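Local coordinates for DUF7790 domain-containing protein (Leptospira interrogans serogroup Icterohaemorrhagiae serovar copenhageni, PDB 6ULO), which is of unknown function but carries a predicted transmembrane helix and a domain assigned to the NADP-binding Rossmann clan, at residues 253-266 with 299-313. Numbering follows the deposited sequence.
Sequences RTISVRKDLFPWSP and SLQVMVEGGTVDKKN
Phe262 wedges its ring against Met303, Leu300 and Val309, a worked example of one aromatic from a loop packing into the angle between a helix and the edge strand that follows it. The setting is a mixed sheet in a domain assigned to the Rossmann clan: strand 249-255 runs out into a loop that carries Phe262, while helix 299-306 leads directly into edge strand 307-310. Met303 lays its methyl over one face of the ring, a CH-pi contact with CE 4.1 Å from the centroid and 20° off the normal; SD stands farther out above the same face, a Met-aromatic contact. Leu261 CB lies against the opposite face. The backbone of Val304, its N and CA, lies at the ring edge, its CG2 touches Phe262 CE2, and Val309 CG2 reaches Phe262 CE1 at 3.6 Å. The bend of Met303 at chi3 (60°) also brings CE to Ile255 CD1, 3.6 Å away, the two chains meeting tip to tip. Met303 sits where the helix and strand 253-255 cross, at 91°. Arg253 passes alongside Met303 in the opposite sense, its guanidinium bound to Glu227, while a water bridges Thr254 O and Ser299 OG.

Toward the exposed side, Leu300 packs both methyls against Val257 CG2 and against CG of Arg258, whose NE and NH2 grip both Asp260 oxygens in plane. Lys311 runs past Pro263 to Asp260 O, a weak bond supplemented by a shared water. Asp310 OD1 accepts Asn313 N from above the carboxylate plane, an Asx motif, OD2 takes ND2 in the amide plane, and Asn313 O accepts Ser265 OG at 2.8 Å, in the carbonyl plane.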
loop_
_atom_site.group_PDB
_atom_site.type_symbol
_atom_site.label_atom_id
_atom_site.label_comp_id
_atom_site.label_asym_id
_atom_site.label_seq_id
_atom_site.Cartn_x
_atom_site.Cartn_y
_atom_site.Cartn_z
ATOM N N ARG A 253 9.592 -1.938 -2.399
ATOM C CA ARG A 253 10.059 -1.817 -1.021
ATOM C C ARG A 253 10.983 -0.607 -0.933
ATOM O O ARG A 253 11.424 -0.043 -1.947
ATOM C CB ARG A 253 10.826 -3.079 -0.555
ATOM C CG ARG A 253 12.127 -3.305 -1.313
ATOM C CD ARG A 253 12.995 -4.376 -0.708
ATOM N NE ARG A 253 12.384 -5.705 -0.732
ATOM C CZ ARG A 253 12.503 -6.592 -1.715
ATOM N NH1 ARG A 253 13.169 -6.300 -2.823
ATOM N NH2 ARG A 253 11.935 -7.803 -1.592
ATOM N N THR A 254 11.293 -0.247 0.302
ATOM C CA THR A 254 12.357 0.710 0.574
ATOM C C THR A 254 13.297 0.113 1.613
ATOM O O THR A 254 12.945 -0.818 2.353
ATOM C CB THR A 254 11.780 2.018 1.133
ATOM O OG1 THR A 254 10.905 1.736 2.236
ATOM C CG2 THR A 254 11.032 2.755 0.068
ATOM N N ILE A 255 14.522 0.653 1.643
ATOM C CA ILE A 255 15.491 0.341 2.687
ATOM C C ILE A 255 16.119 1.634 3.189
ATOM O O ILE A 255 16.003 2.701 2.583
ATOM C CB ILE A 255 16.591 -0.655 2.262
ATOM C CG1 ILE A 255 17.432 -0.089 1.108
ATOM C CG2 ILE A 255 15.986 -2.085 2.043
ATOM C CD1 ILE A 255 18.786 -0.830 0.965
ATOM N N SER A 256 16.809 1.507 4.324
ATOM C CA SER A 256 17.402 2.687 4.947
ATOM C C SER A 256 18.774 2.410 5.538
ATOM O O SER A 256 19.251 3.215 6.337
ATOM C CB SER A 256 16.442 3.247 6.013
ATOM O OG SER A 256 16.197 2.300 7.046
ATOM N N VAL A 257 19.397 1.299 5.176
ATOM C CA VAL A 257 20.702 0.908 5.686
ATOM C C VAL A 257 21.650 0.790 4.501
ATOM O O VAL A 257 21.245 0.744 3.342
ATOM C CB VAL A 257 20.643 -0.424 6.473
ATOM C CG1 VAL A 257 19.696 -0.310 7.636
ATOM C CG2 VAL A 257 20.207 -1.539 5.564
ATOM N N ARG A 258 22.947 0.726 4.817
ATOM C CA ARG A 258 24.013 0.623 3.816
ATOM C C ARG A 258 23.855 1.672 2.725
ATOM O O ARG A 258 23.856 1.372 1.533
ATOM C CB ARG A 258 24.133 -0.791 3.234
ATOM C CG ARG A 258 24.623 -1.852 4.226
ATOM C CD ARG A 258 26.031 -1.537 4.758
ATOM N NE ARG A 258 27.050 -1.355 3.719
ATOM C CZ ARG A 258 27.751 -2.347 3.175
ATOM N NH1 ARG A 258 27.491 -3.604 3.507
ATOM N NH2 ARG A 258 28.684 -2.092 2.271
ATOM N N LYS A 259 23.743 2.931 3.146
ATOM C CA LYS A 259 23.587 3.995 2.157
ATOM C C LYS A 259 24.831 4.172 1.285
ATOM O O LYS A 259 24.731 4.797 0.222
ATOM C CB LYS A 259 23.207 5.286 2.866
ATOM C CG LYS A 259 24.357 5.913 3.601
ATOM C CD LYS A 259 23.853 6.883 4.669
ATOM C CE LYS A 259 23.173 8.105 4.099
ATOM N NZ LYS A 259 23.327 9.313 5.012
ATOM N N ASP A 260 25.986 3.610 1.691
ATOM C CA ASP A 260 27.144 3.576 0.793
ATOM C C ASP A 260 26.837 2.776 -0.468
ATOM O O ASP A 260 27.270 3.143 -1.565
ATOM C CB ASP A 260 28.386 3.020 1.504
ATOM C CG ASP A 260 28.192 1.588 1.995
ATOM O OD1 ASP A 260 27.196 1.329 2.732
ATOM O OD2 ASP A 260 29.014 0.720 1.619
ATOM N N LEU A 261 26.098 1.670 -0.337
ATOM C CA LEU A 261 25.707 0.868 -1.493
ATOM C C LEU A 261 24.422 1.365 -2.126
ATOM O O LEU A 261 24.260 1.296 -3.359
ATOM C CB LEU A 261 25.445 -0.571 -1.072
ATOM C CG LEU A 261 26.646 -1.296 -0.483
ATOM C CD1 LEU A 261 26.165 -2.709 -0.111
ATOM C CD2 LEU A 261 27.807 -1.355 -1.498
ATOM N N PHE A 262 23.524 1.888 -1.300
ATOM C CA PHE A 262 22.137 2.171 -1.675
ATOM C C PHE A 262 21.821 3.591 -1.217
ATOM O O PHE A 262 21.136 3.804 -0.210
ATOM C CB PHE A 262 21.199 1.146 -1.024
ATOM C CG PHE A 262 21.517 -0.266 -1.387
ATOM C CD1 PHE A 262 21.391 -0.704 -2.687
ATOM C CD2 PHE A 262 21.975 -1.160 -0.429
ATOM C CE1 PHE A 262 21.697 -2.036 -3.037
ATOM C CE2 PHE A 262 22.290 -2.479 -0.776
ATOM C CZ PHE A 262 22.162 -2.902 -2.080
ATOM N N PRO A 263 22.291 4.598 -1.949
ATOM C CA PRO A 263 22.160 5.973 -1.455
ATOM C C PRO A 263 20.697 6.398 -1.356
ATOM O O PRO A 263 19.843 5.984 -2.150
ATOM C CB PRO A 263 22.935 6.805 -2.490
ATOM C CG PRO A 263 23.900 5.838 -3.140
ATOM C CD PRO A 263 23.161 4.507 -3.138
ATOM N N TRP A 264 20.398 7.214 -0.346
ATOM C CA TRP A 264 19.028 7.697 -0.188
ATOM C C TRP A 264 18.702 8.682 -1.300
ATOM O O TRP A 264 19.524 9.517 -1.682
ATOM C CB TRP A 264 18.848 8.345 1.185
ATOM C CG TRP A 264 19.121 7.359 2.274
ATOM C CD1 TRP A 264 19.159 6.001 2.155
ATOM C CD2 TRP A 264 19.453 7.655 3.628
ATOM N NE1 TRP A 264 19.450 5.432 3.363
ATOM C CE2 TRP A 264 19.667 6.428 4.282
ATOM C CE3 TRP A 264 19.620 8.847 4.346
ATOM C CZ2 TRP A 264 20.009 6.347 5.631
ATOM C CZ3 TRP A 264 19.962 8.770 5.685
ATOM C CH2 TRP A 264 20.159 7.529 6.316
ATOM N N SER A 265 17.503 8.586 -1.835
ATOM C CA SER A 265 17.144 9.408 -2.977
ATOM C C SER A 265 17.258 10.889 -2.637
ATOM O O SER A 265 16.915 11.296 -1.518
ATOM C CB SER A 265 15.699 9.115 -3.385
ATOM O OG SER A 265 15.551 7.726 -3.617
ATOM N N PRO A 266 17.732 11.713 -3.574
ATOM C CA PRO A 266 17.655 13.165 -3.383
ATOM C C PRO A 266 16.232 13.585 -3.026
ATOM O O PRO A 266 15.249 13.134 -3.633
ATOM C CB PRO A 266 18.084 13.727 -4.751
ATOM C CG PRO A 266 18.748 12.639 -5.456
ATOM C CD PRO A 266 18.198 11.345 -4.916
ATOM N N SER A 299 15.875 -8.580 3.179
ATOM C CA SER A 299 15.819 -7.769 1.957
ATOM C C SER A 299 17.175 -7.128 1.628
ATOM O O SER A 299 17.522 -6.999 0.451
ATOM C CB SER A 299 14.715 -6.706 2.035
ATOM O OG SER A 299 14.942 -5.799 3.087
ATOM N N LEU A 300 17.949 -6.709 2.641
ATOM C CA LEU A 300 19.235 -6.080 2.353
ATOM C C LEU A 300 20.131 -7.034 1.567
ATOM O O LEU A 300 20.733 -6.660 0.551
ATOM C CB LEU A 300 19.910 -5.652 3.656
ATOM C CG LEU A 300 21.369 -5.161 3.523
ATOM C CD1 LEU A 300 21.473 -3.896 2.637
ATOM C CD2 LEU A 300 21.958 -4.933 4.916
ATOM N N GLN A 301 20.211 -8.280 2.017
ATOM C CA GLN A 301 21.047 -9.257 1.331
ATOM C C GLN A 301 20.534 -9.550 -0.077
ATOM O O GLN A 301 21.319 -9.707 -1.014
ATOM C CB GLN A 301 21.137 -10.533 2.165
ATOM C CG GLN A 301 21.958 -11.622 1.480
ATOM C CD GLN A 301 22.091 -12.887 2.307
ATOM O OE1 GLN A 301 21.567 -12.987 3.417
ATOM N NE2 GLN A 301 22.791 -13.869 1.757
ATOM N N VAL A 302 19.211 -9.633 -0.249
ATOM C CA VAL A 302 18.631 -9.761 -1.588
ATOM C C VAL A 302 19.133 -8.646 -2.505
ATOM O O VAL A 302 19.494 -8.877 -3.669
ATOM C CB VAL A 302 17.092 -9.771 -1.478
ATOM C CG1 VAL A 302 16.429 -9.704 -2.862
ATOM C CG2 VAL A 302 16.628 -11.017 -0.713
ATOM N N MET A 303 19.148 -7.421 -1.990
ATOM C CA MET A 303 19.584 -6.277 -2.795
ATOM C C MET A 303 21.106 -6.262 -3.006
ATOM O O MET A 303 21.559 -5.941 -4.102
ATOM C CB MET A 303 19.109 -4.982 -2.144
ATOM C CG MET A 303 17.593 -4.855 -2.195
ATOM S SD MET A 303 16.971 -3.406 -1.324
ATOM C CE MET A 303 17.799 -2.100 -2.254
ATOM N N VAL A 304 21.897 -6.602 -1.978
ATOM C CA VAL A 304 23.356 -6.648 -2.122
ATOM C C VAL A 304 23.744 -7.626 -3.216
ATOM O O VAL A 304 24.593 -7.332 -4.063
ATOM C CB VAL A 304 24.014 -7.021 -0.782
ATOM C CG1 VAL A 304 25.497 -7.405 -0.995
ATOM C CG2 VAL A 304 23.916 -5.863 0.199
ATOM N N GLU A 305 23.130 -8.815 -3.208
ATOM C CA GLU A 305 23.500 -9.897 -4.112
ATOM C C GLU A 305 22.766 -9.839 -5.439
ATOM O O GLU A 305 23.266 -10.370 -6.437
ATOM C CB GLU A 305 23.193 -11.244 -3.457
ATOM C CG GLU A 305 24.031 -11.509 -2.223
ATOM C CD GLU A 305 23.858 -12.909 -1.675
ATOM O OE1 GLU A 305 23.182 -13.745 -2.315
ATOM O OE2 GLU A 305 24.393 -13.159 -0.579
ATOM N N GLY A 306 21.592 -9.224 -5.475
ATOM C CA GLY A 306 20.785 -9.315 -6.669
ATOM C C GLY A 306 20.450 -8.003 -7.344
ATOM O O GLY A 306 19.838 -8.006 -8.415
ATOM N N GLY A 307 20.870 -6.881 -6.771
ATOM C CA GLY A 307 20.414 -5.568 -7.219
ATOM C C GLY A 307 21.333 -4.876 -8.210
ATOM O O GLY A 307 22.558 -4.935 -8.089
ATOM N N THR A 308 20.721 -4.206 -9.187
ATOM C CA THR A 308 21.391 -3.257 -10.079
ATOM C C THR A 308 20.942 -1.871 -9.645
ATOM O O THR A 308 19.733 -1.578 -9.656
ATOM C CB THR A 308 20.963 -3.494 -11.529
ATOM O OG1 THR A 308 21.331 -4.818 -11.934
ATOM C CG2 THR A 308 21.616 -2.497 -12.452
ATOM N N VAL A 309 21.898 -1.038 -9.236
ATOM C CA VAL A 309 21.651 0.166 -8.443
ATOM C C VAL A 309 21.814 1.420 -9.302
ATOM O O VAL A 309 22.838 1.599 -9.986
ATOM C CB VAL A 309 22.567 0.235 -7.206
ATOM C CG1 VAL A 309 22.154 1.386 -6.309
ATOM C CG2 VAL A 309 22.575 -1.087 -6.443
ATOM N N ASP A 310 20.815 2.295 -9.258
ATOM C CA ASP A 310 20.932 3.686 -9.693
ATOM C C ASP A 310 21.311 4.470 -8.440
ATOM O O ASP A 310 20.466 4.777 -7.592
ATOM C CB ASP A 310 19.622 4.131 -10.335
ATOM C CG ASP A 310 19.528 5.648 -10.554
ATOM O OD1 ASP A 310 20.415 6.415 -10.100
ATOM O OD2 ASP A 310 18.537 6.063 -11.207
ATOM N N LYS A 311 22.611 4.759 -8.317
ATOM C CA LYS A 311 23.144 5.443 -7.142
ATOM C C LYS A 311 22.859 6.938 -7.157
ATOM O O LYS A 311 22.928 7.578 -6.105
ATOM C CB LYS A 311 24.656 5.193 -7.009
ATOM C CG LYS A 311 24.956 3.730 -6.670
ATOM C CD LYS A 311 26.414 3.455 -6.376
ATOM C CE LYS A 311 26.777 4.016 -5.030
ATOM N NZ LYS A 311 28.204 3.692 -4.708
ATOM N N LYS A 312 22.527 7.497 -8.320
ATOM C CA LYS A 312 22.213 8.924 -8.402
ATOM C C LYS A 312 20.833 9.210 -7.828
ATOM O O LYS A 312 20.665 10.089 -6.977
ATOM C CB LYS A 312 22.299 9.419 -9.856
ATOM C CG LYS A 312 21.955 10.921 -10.028
ATOM C CD LYS A 312 22.940 11.767 -9.235
ATOM C CE LYS A 312 22.762 13.280 -9.388
ATOM N NZ LYS A 312 23.568 13.978 -8.328
ATOM N N ASN A 313 19.832 8.468 -8.271
ATOM C CA ASN A 313 18.477 8.735 -7.817
ATOM C C ASN A 313 18.082 7.869 -6.633
ATOM O O ASN A 313 17.051 8.151 -5.990
ATOM C CB ASN A 313 17.507 8.555 -8.988
ATOM C CG ASN A 313 17.813 9.494 -10.095
ATOM O OD1 ASN A 313 17.673 10.701 -9.929
ATOM N ND2 ASN A 313 18.297 8.969 -11.210
HETATM O O HOH W 1 13.209 -3.609 2.880
HETATM O O HOH W 2 28.768 5.194 -2.220
#